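Local coordinates for vesicular integral-membrane protein VIP36 (Canis lupus familiaris, PDB 2DUR) that binds high-mannose glycans in a calcium-dependent way through this lumenal lectin domain and takes part in transporting and sorting glycoproteins of the early secretory pathway, at residues Arg93-Pro96 against Ser102-Asn105; Phe112-Pro117 against Ser143-Trp148. All coordinates share one frame; numbering follows the deposited sequence.

Contact 1. Residues Arg93-Pro96 against Ser102-Asn105; sequences RLVP and SKDN
The connection between strands 84-90 and 109-114 of the L-type lectin beta sandwich folds back on itself here, and V95 meets S102 and K103. The carbonyl oxygen of V95 is the polar centre of the contact. K103 N approaches V95 O at 3.0 Å, but the N-H...O angle of 124° makes this a weak hydrogen bond. S102 CA also brings its hydrogen to V95 O, with a carbon-oxygen distance of 3.5 Å. A water molecule donates to V95 O at 3.0 Å and is also hydrogen-bonded to S102 OG at 3.1 Å. It therefore bridges the two segments. S102 OG, anti to its own backbone N (chi1 -172°), is placed where it can share this water with V95 O.

The apolar part is small. The V95 side chain lies obliquely across the K103 chain, with V95 CB 3.9 Å from K103 CD and V95 CG1 4.0 Å from K103 CB. Two bends in the K103 chain, at chi3 and chi4, then carry its ammonium group away from V95. There K103 NZ donates to D104 O at 3.1 Å, nearly in line with the carbonyl bond.

The two segments rest on neighbouring strands of the seven-stranded sheet. L94 and S102 touch W54 of strand 49-55, P96 touches Q30 of strand 27-31, and S102 also reaches S208 of strand 204-211.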
ATOM      1  N   ARG A  93      11.592   7.247   0.607  1.00 20.93           N
ATOM      2  CA  ARG A  93      10.987   6.731   1.809  1.00 21.35           C
ATOM      3  C   ARG A  93      11.005   7.843   2.854  1.00 21.51           C
ATOM      4  O   ARG A  93      11.750   8.824   2.718  1.00 21.09           O
ATOM      5  CB  ARG A  93      11.800   5.543   2.325  1.00 21.76           C
ATOM      6  CG  ARG A  93      13.232   5.891   2.617  1.00 22.81           C
ATOM      7  CD  ARG A  93      14.152   4.672   2.726  1.00 28.97           C
ATOM      8  NE  ARG A  93      13.694   3.693   3.711  1.00 29.93           N
ATOM      9  CZ  ARG A  93      13.909   3.804   5.022  1.00 29.76           C
ATOM     10  NH1 ARG A  93      14.570   4.858   5.493  1.00 31.59           N
ATOM     11  NH2 ARG A  93      13.462   2.885   5.858  1.00 22.51           N
ATOM     12  N   LEU A  94      10.165   7.669   3.862  1.00 21.67           N
ATOM     13  CA  LEU A  94      10.115   8.485   5.093  1.00 22.40           C
ATOM     14  C   LEU A  94       9.513   9.891   4.988  1.00 23.51           C
ATOM     15  O   LEU A  94       9.306  10.541   6.032  1.00 24.31           O
ATOM     16  CB  LEU A  94      11.471   8.478   5.829  1.00 22.53           C
ATOM     17  CG  LEU A  94      11.776   7.221   6.669  1.00 21.32           C
ATOM     18  CD1 LEU A  94      13.254   7.145   7.050  1.00 23.58           C
ATOM     19  CD2 LEU A  94      10.876   7.125   7.913  1.00 22.64           C
ATOM     20  N   VAL A  95       9.188  10.341   3.773  1.00 22.69           N
ATOM     21  CA  VAL A  95       8.785  11.745   3.577  1.00 23.44           C
ATOM     22  C   VAL A  95       7.293  11.847   3.790  1.00 23.61           C
ATOM     23  O   VAL A  95       6.515  11.229   3.039  1.00 23.20           O
ATOM     24  CB  VAL A  95       9.182  12.322   2.179  1.00 23.88           C
ATOM     25  CG1 VAL A  95       8.980  13.841   2.159  1.00 24.50           C
ATOM     26  CG2 VAL A  95      10.617  11.956   1.792  1.00 24.56           C
ATOM     27  N   PRO A  96       6.870  12.599   4.818  1.00 23.02           N
ATOM     28  CA  PRO A  96       5.449  12.747   5.079  1.00 22.87           C
ATOM     29  C   PRO A  96       4.819  13.709   4.065  1.00 21.92           C
ATOM     30  O   PRO A  96       5.534  14.442   3.365  1.00 22.97           O
ATOM     31  CB  PRO A  96       5.405  13.339   6.495  1.00 23.97           C
ATOM     32  CG  PRO A  96       6.671  14.044   6.638  1.00 24.51           C
ATOM     33  CD  PRO A  96       7.695  13.364   5.790  1.00 23.97           C
ATOM     34  N   SER A 102       1.857  10.384   3.299  1.00 18.31           N
ATOM     35  CA  SER A 102       3.150  10.366   2.633  1.00 17.95           C
ATOM     36  C   SER A 102       3.214  11.400   1.474  1.00 17.60           C
ATOM     37  O   SER A 102       2.191  11.999   1.114  1.00 17.71           O
ATOM     38  CB  SER A 102       3.412   8.958   2.078  1.00 18.09           C
ATOM     39  OG  SER A 102       4.725   8.810   1.567  1.00 15.97           O
ATOM     40  N   LYS A 103       4.398  11.571   0.904  1.00 17.93           N
ATOM     41  CA  LYS A 103       4.647  12.642  -0.085  1.00 18.90           C
ATOM     42  C   LYS A 103       3.844  12.464  -1.360  1.00 18.27           C
ATOM     43  O   LYS A 103       3.573  11.341  -1.804  1.00 17.47           O
ATOM     44  CB  LYS A 103       6.150  12.765  -0.419  1.00 18.82           C
ATOM     45  CG  LYS A 103       6.704  11.660  -1.286  1.00 20.39           C
ATOM     46  CD  LYS A 103       8.237  11.733  -1.530  1.00 21.28           C
ATOM     47  CE  LYS A 103       8.656  13.000  -2.273  1.00 27.21           C
ATOM     48  NZ  LYS A 103       8.225  13.083  -3.693  1.00 28.43           N
ATOM     49  N   ASP A 104       3.457  13.597  -1.934  1.00 17.47           N
ATOM     50  CA  ASP A 104       2.859  13.638  -3.262  1.00 16.95           C
ATOM     51  C   ASP A 104       3.993  13.611  -4.289  1.00 16.62           C
ATOM     52  O   ASP A 104       5.189  13.607  -3.908  1.00 16.24           O
ATOM     53  CB  ASP A 104       2.052  14.925  -3.390  1.00 16.83           C
ATOM     54  CG  ASP A 104       0.952  14.848  -4.436  1.00 18.29           C
ATOM     55  OD1 ASP A 104       0.829  13.818  -5.141  1.00 16.61           O
ATOM     56  OD2 ASP A 104       0.178  15.837  -4.531  1.00 20.73           O
ATOM     57  N   ASN A 105       3.653  13.562  -5.585  1.00 15.32           N
ATOM     58  CA  ASN A 105       4.673  13.653  -6.652  1.00 15.94           C
ATOM     59  C   ASN A 105       5.743  12.588  -6.441  1.00 15.80           C
ATOM     60  O   ASN A 105       6.958  12.812  -6.603  1.00 16.02           O
ATOM     61  CB  ASN A 105       5.318  15.056  -6.660  1.00 16.55           C
ATOM     62  CG  ASN A 105       4.344  16.127  -7.058  1.00 18.76           C
ATOM     63  OD1 ASN A 105       3.786  16.827  -6.196  1.00 21.35           O
ATOM     64  ND2 ASN A 105       4.105  16.255  -8.358  1.00 19.68           N
TER
HETATM   65  O   HOH W   1       5.761   8.705   4.533  1.00 22.71           O

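Contact 2. Residues Phe112-Pro117 against Ser143-Trp148; sequences FLDTYP and SKDGRW. With CA (calcium ion), chain E.
The carboxylates of D114 and D145 meet at a calcium ion, with their planes 65° apart and the two side chains at about a right angle. D114 chelates the metal through both oxygens, OD1 and OD2, each 2.5 Å from calcium. D145 uses a single oxygen, OD2, at 2.4 Å from calcium; its OD1 lies near P117 CA and accepts from the backbone N of D119. This is a calcium site of the L-type lectin domain, between the end of strand 109-114 and the loop before strand 152-155. Y116 O, N118 and two waters complete the coordination. The metal accounts for the close approach of D114 OD1 and D145 OD2, 3.3 Å apart, and would offset their negative charge.

D114 OD2 also accepts from Y116 N at 3.2 Å, forming an Asx turn. The N-H comes from the anti side, 30° out of the carboxylate plane. The turn is consistent with holding in place the backbone that presents Y116 O to the ion, while the Y116 side chain touches a bound mannose. A further water joins the segments, donating to D114 OD1 at 2.6 Å and more weakly to D145 O at 3.0 Å.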
ATOM      1  N   PHE A 112      -4.044   2.696  -2.898  1.00 14.99           N
ATOM      2  CA  PHE A 112      -4.783   3.497  -1.919  1.00 15.45           C
ATOM      3  C   PHE A 112      -6.006   2.741  -1.456  1.00 16.21           C
ATOM      4  O   PHE A 112      -6.753   2.235  -2.282  1.00 16.73           O
ATOM      5  CB  PHE A 112      -5.282   4.785  -2.580  1.00 14.81           C
ATOM      6  CG  PHE A 112      -4.200   5.645  -3.159  1.00 15.74           C
ATOM      7  CD1 PHE A 112      -3.061   5.966  -2.420  1.00 15.71           C
ATOM      8  CD2 PHE A 112      -4.323   6.112  -4.463  1.00 16.20           C
ATOM      9  CE1 PHE A 112      -2.062   6.795  -2.961  1.00 16.95           C
ATOM     10  CE2 PHE A 112      -3.366   6.967  -4.998  1.00 16.80           C
ATOM     11  CZ  PHE A 112      -2.226   7.281  -4.263  1.00 15.13           C
ATOM     12  N   LEU A 113      -6.255   2.745  -0.145  1.00 16.26           N
ATOM     13  CA  LEU A 113      -7.482   2.178   0.436  1.00 17.06           C
ATOM     14  C   LEU A 113      -8.196   3.398   1.033  1.00 17.05           C
ATOM     15  O   LEU A 113      -7.919   3.806   2.171  1.00 16.88           O
ATOM     16  CB  LEU A 113      -7.116   1.162   1.525  1.00 18.73           C
ATOM     17  CG  LEU A 113      -6.560  -0.183   1.048  1.00 19.72           C
ATOM     18  CD1 LEU A 113      -5.122  -0.026   0.644  1.00 21.64           C
ATOM     19  CD2 LEU A 113      -6.661  -1.205   2.177  1.00 21.62           C
ATOM     20  N   ASP A 114      -9.055   4.011   0.224  1.00 16.09           N
ATOM     21  CA  ASP A 114      -9.653   5.324   0.531  1.00 17.01           C
ATOM     22  C   ASP A 114     -11.042   5.094   1.125  1.00 17.17           C
ATOM     23  O   ASP A 114     -11.886   4.492   0.478  1.00 18.57           O
ATOM     24  CB  ASP A 114      -9.736   6.127  -0.790  1.00 16.30           C
ATOM     25  CG  ASP A 114     -10.206   7.569  -0.597  1.00 17.35           C
ATOM     26  OD1 ASP A 114     -10.071   8.389  -1.550  1.00 16.96           O
ATOM     27  OD2 ASP A 114     -10.701   7.896   0.502  1.00 17.65           O
ATOM     28  N   THR A 115     -11.285   5.582   2.348  1.00 18.18           N
ATOM     29  CA  THR A 115     -12.530   5.314   3.045  1.00 18.30           C
ATOM     30  C   THR A 115     -13.521   6.479   3.061  1.00 19.79           C
ATOM     31  O   THR A 115     -14.618   6.346   3.579  1.00 21.07           O
ATOM     32  CB  THR A 115     -12.271   4.951   4.514  1.00 18.05           C
ATOM     33  OG1 THR A 115     -11.612   6.050   5.138  1.00 19.85           O
ATOM     34  CG2 THR A 115     -11.383   3.690   4.660  1.00 18.37           C
ATOM     35  N   TYR A 116     -13.137   7.631   2.512  1.00 19.48           N
ATOM     36  CA  TYR A 116     -13.994   8.814   2.573  1.00 19.76           C
ATOM     37  C   TYR A 116     -14.148   9.472   1.197  1.00 20.27           C
ATOM     38  O   TYR A 116     -13.139   9.869   0.623  1.00 19.62           O
ATOM     39  CB  TYR A 116     -13.410   9.832   3.561  1.00 20.09           C
ATOM     40  CG  TYR A 116     -14.225  11.088   3.630  1.00 20.23           C
ATOM     41  CD1 TYR A 116     -15.539  11.062   4.109  1.00 22.36           C
ATOM     42  CD2 TYR A 116     -13.692  12.310   3.199  1.00 20.22           C
ATOM     43  CE1 TYR A 116     -16.295  12.221   4.156  1.00 21.99           C
ATOM     44  CE2 TYR A 116     -14.450  13.479   3.251  1.00 21.57           C
ATOM     45  CZ  TYR A 116     -15.758  13.411   3.719  1.00 22.25           C
ATOM     46  OH  TYR A 116     -16.526  14.558   3.769  1.00 22.14           O
ATOM     47  N   PRO A 117     -15.394   9.598   0.676  1.00 21.40           N
ATOM     48  CA  PRO A 117     -15.537  10.270  -0.629  1.00 21.19           C
ATOM     49  C   PRO A 117     -15.426  11.785  -0.513  1.00 21.01           C
ATOM     50  O   PRO A 117     -16.391  12.454  -0.120  1.00 21.15           O
ATOM     51  CB  PRO A 117     -16.939   9.855  -1.110  1.00 22.19           C
ATOM     52  CG  PRO A 117     -17.693   9.480   0.147  1.00 22.21           C
ATOM     53  CD  PRO A 117     -16.687   9.114   1.206  1.00 22.15           C
ATOM     54  N   SER A 143      -8.877  15.974  -2.921  1.00 18.94           N
ATOM     55  CA  SER A 143     -10.259  16.460  -2.914  1.00 19.49           C
ATOM     56  C   SER A 143     -11.194  15.742  -3.901  1.00 18.88           C
ATOM     57  O   SER A 143     -12.422  15.824  -3.758  1.00 19.97           O
ATOM     58  CB  SER A 143     -10.265  17.964  -3.202  1.00 20.15           C
ATOM     59  OG  SER A 143     -10.067  18.216  -4.587  1.00 21.54           O
ATOM     60  N   LYS A 144     -10.635  15.076  -4.921  1.00 18.11           N
ATOM     61  CA  LYS A 144     -11.428  14.322  -5.890  1.00 18.59           C
ATOM     62  C   LYS A 144     -11.126  12.825  -5.817  1.00 17.79           C
ATOM     63  O   LYS A 144     -11.366  12.077  -6.766  1.00 17.62           O
ATOM     64  CB  LYS A 144     -11.266  14.892  -7.327  1.00 19.21           C
ATOM     65  CG  LYS A 144     -11.638  16.389  -7.430  1.00 20.44           C
ATOM     66  CD  LYS A 144     -13.153  16.632  -7.329  1.00 24.33           C
ATOM     67  CE  LYS A 144     -13.848  16.303  -8.642  1.00 23.92           C
ATOM     68  NZ  LYS A 144     -15.347  16.575  -8.607  1.00 24.06           N
ATOM     69  N   ASP A 145     -10.605  12.393  -4.658  1.00 17.55           N
ATOM     70  CA  ASP A 145     -10.259  10.982  -4.430  1.00 16.92           C
ATOM     71  C   ASP A 145      -9.366  10.429  -5.555  1.00 16.53           C
ATOM     72  O   ASP A 145      -9.512   9.270  -5.986  1.00 16.66           O
ATOM     73  CB  ASP A 145     -11.532  10.127  -4.296  1.00 17.01           C
ATOM     74  CG  ASP A 145     -12.506  10.702  -3.277  1.00 17.17           C
ATOM     75  OD1 ASP A 145     -13.643  11.026  -3.658  1.00 18.19           O
ATOM     76  OD2 ASP A 145     -12.103  10.909  -2.131  1.00 16.74           O
ATOM     77  N   GLY A 146      -8.464  11.276  -6.044  1.00 16.52           N
ATOM     78  CA  GLY A 146      -7.531  10.879  -7.095  1.00 17.95           C
ATOM     79  C   GLY A 146      -8.143  10.508  -8.423  1.00 17.54           C
ATOM     80  O   GLY A 146      -7.573   9.726  -9.164  1.00 17.69           O
ATOM     81  N   ARG A 147      -9.303  11.097  -8.727  1.00 18.00           N
ATOM     82  CA  ARG A 147     -10.040  10.767  -9.926  1.00 20.09           C
ATOM     83  C   ARG A 147      -9.166  10.758 -11.188  1.00 19.29           C
ATOM     84  O   ARG A 147      -9.231   9.822 -12.001  1.00 21.16           O
ATOM     85  CB  ARG A 147     -11.181  11.753 -10.138  1.00 20.79           C
ATOM     86  CG  ARG A 147     -12.097  11.272 -11.262  1.00 23.82           C
ATOM     87  CD  ARG A 147     -12.977  12.330 -11.786  1.00 29.17           C
ATOM     88  NE  ARG A 147     -14.099  12.504 -10.886  1.00 30.69           N
ATOM     89  CZ  ARG A 147     -15.100  13.339 -11.099  1.00 32.28           C
ATOM     90  NH1 ARG A 147     -15.108  14.090 -12.186  1.00 32.60           N
ATOM     91  NH2 ARG A 147     -16.071  13.439 -10.203  1.00 28.93           N
ATOM     92  N   TRP A 148      -8.352  11.794 -11.324  1.00 18.49           N
ATOM     93  CA  TRP A 148      -7.683  12.065 -12.600  1.00 17.70           C
ATOM     94  C   TRP A 148      -6.471  11.174 -12.828  1.00 17.93           C
ATOM     95  O   TRP A 148      -5.969  11.105 -13.931  1.00 19.08           O
ATOM     96  CB  TRP A 148      -7.212  13.529 -12.654  1.00 18.96           C
ATOM     97  CG  TRP A 148      -8.075  14.500 -11.933  1.00 18.96           C
ATOM     98  CD1 TRP A 148      -7.762  15.169 -10.779  1.00 19.58           C
ATOM     99  CD2 TRP A 148      -9.398  14.917 -12.294  1.00 20.19           C
ATOM    100  NE1 TRP A 148      -8.802  15.982 -10.415  1.00 21.21           N
ATOM    101  CE2 TRP A 148      -9.822  15.838 -11.316  1.00 19.37           C
ATOM    102  CE3 TRP A 148     -10.266  14.607 -13.362  1.00 19.52           C
ATOM    103  CZ2 TRP A 148     -11.098  16.457 -11.353  1.00 19.51           C
ATOM    104  CZ3 TRP A 148     -11.538  15.230 -13.405  1.00 21.43           C
ATOM    105  CH2 TRP A 148     -11.923  16.147 -12.411  1.00 20.09           C
TER
HETATM  106 CA    CA E   1     -10.944  10.289  -0.161  1.00 17.68          CA
HETATM  107  O   HOH W   2      -8.702   7.595  -3.667  1.00 20.66           O
HETATM  108  O   HOH W   3      -9.973  10.188   2.074  1.00 17.18           O
HETATM  109  O   HOH W   4      -8.905  11.250  -1.102  1.00 17.67           O

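In the fold
Contact 1 comes first along the chain and closes before contact 2 opens. Their centres are about 17 Å apart, and their nearest atoms about 7 Å, so they do not touch. Strand 109-114 links them: the loop of residues 102-105 leads into it, and residues 112-117 take in its last three residues and the turn that follows. Contact 1 packs against the seven-stranded antiparallel sheet to which this strand belongs. S139 and Y140 connect the two: D104 of contact 1 bonds to both, and Y140 packs on F112 and D114 of contact 2. Contact 2 supplies three of the four residues of the calcium site. The side chain of P96 in contact 1 is about 10 Å from a bound mannose, so this contact stands back from the glycan.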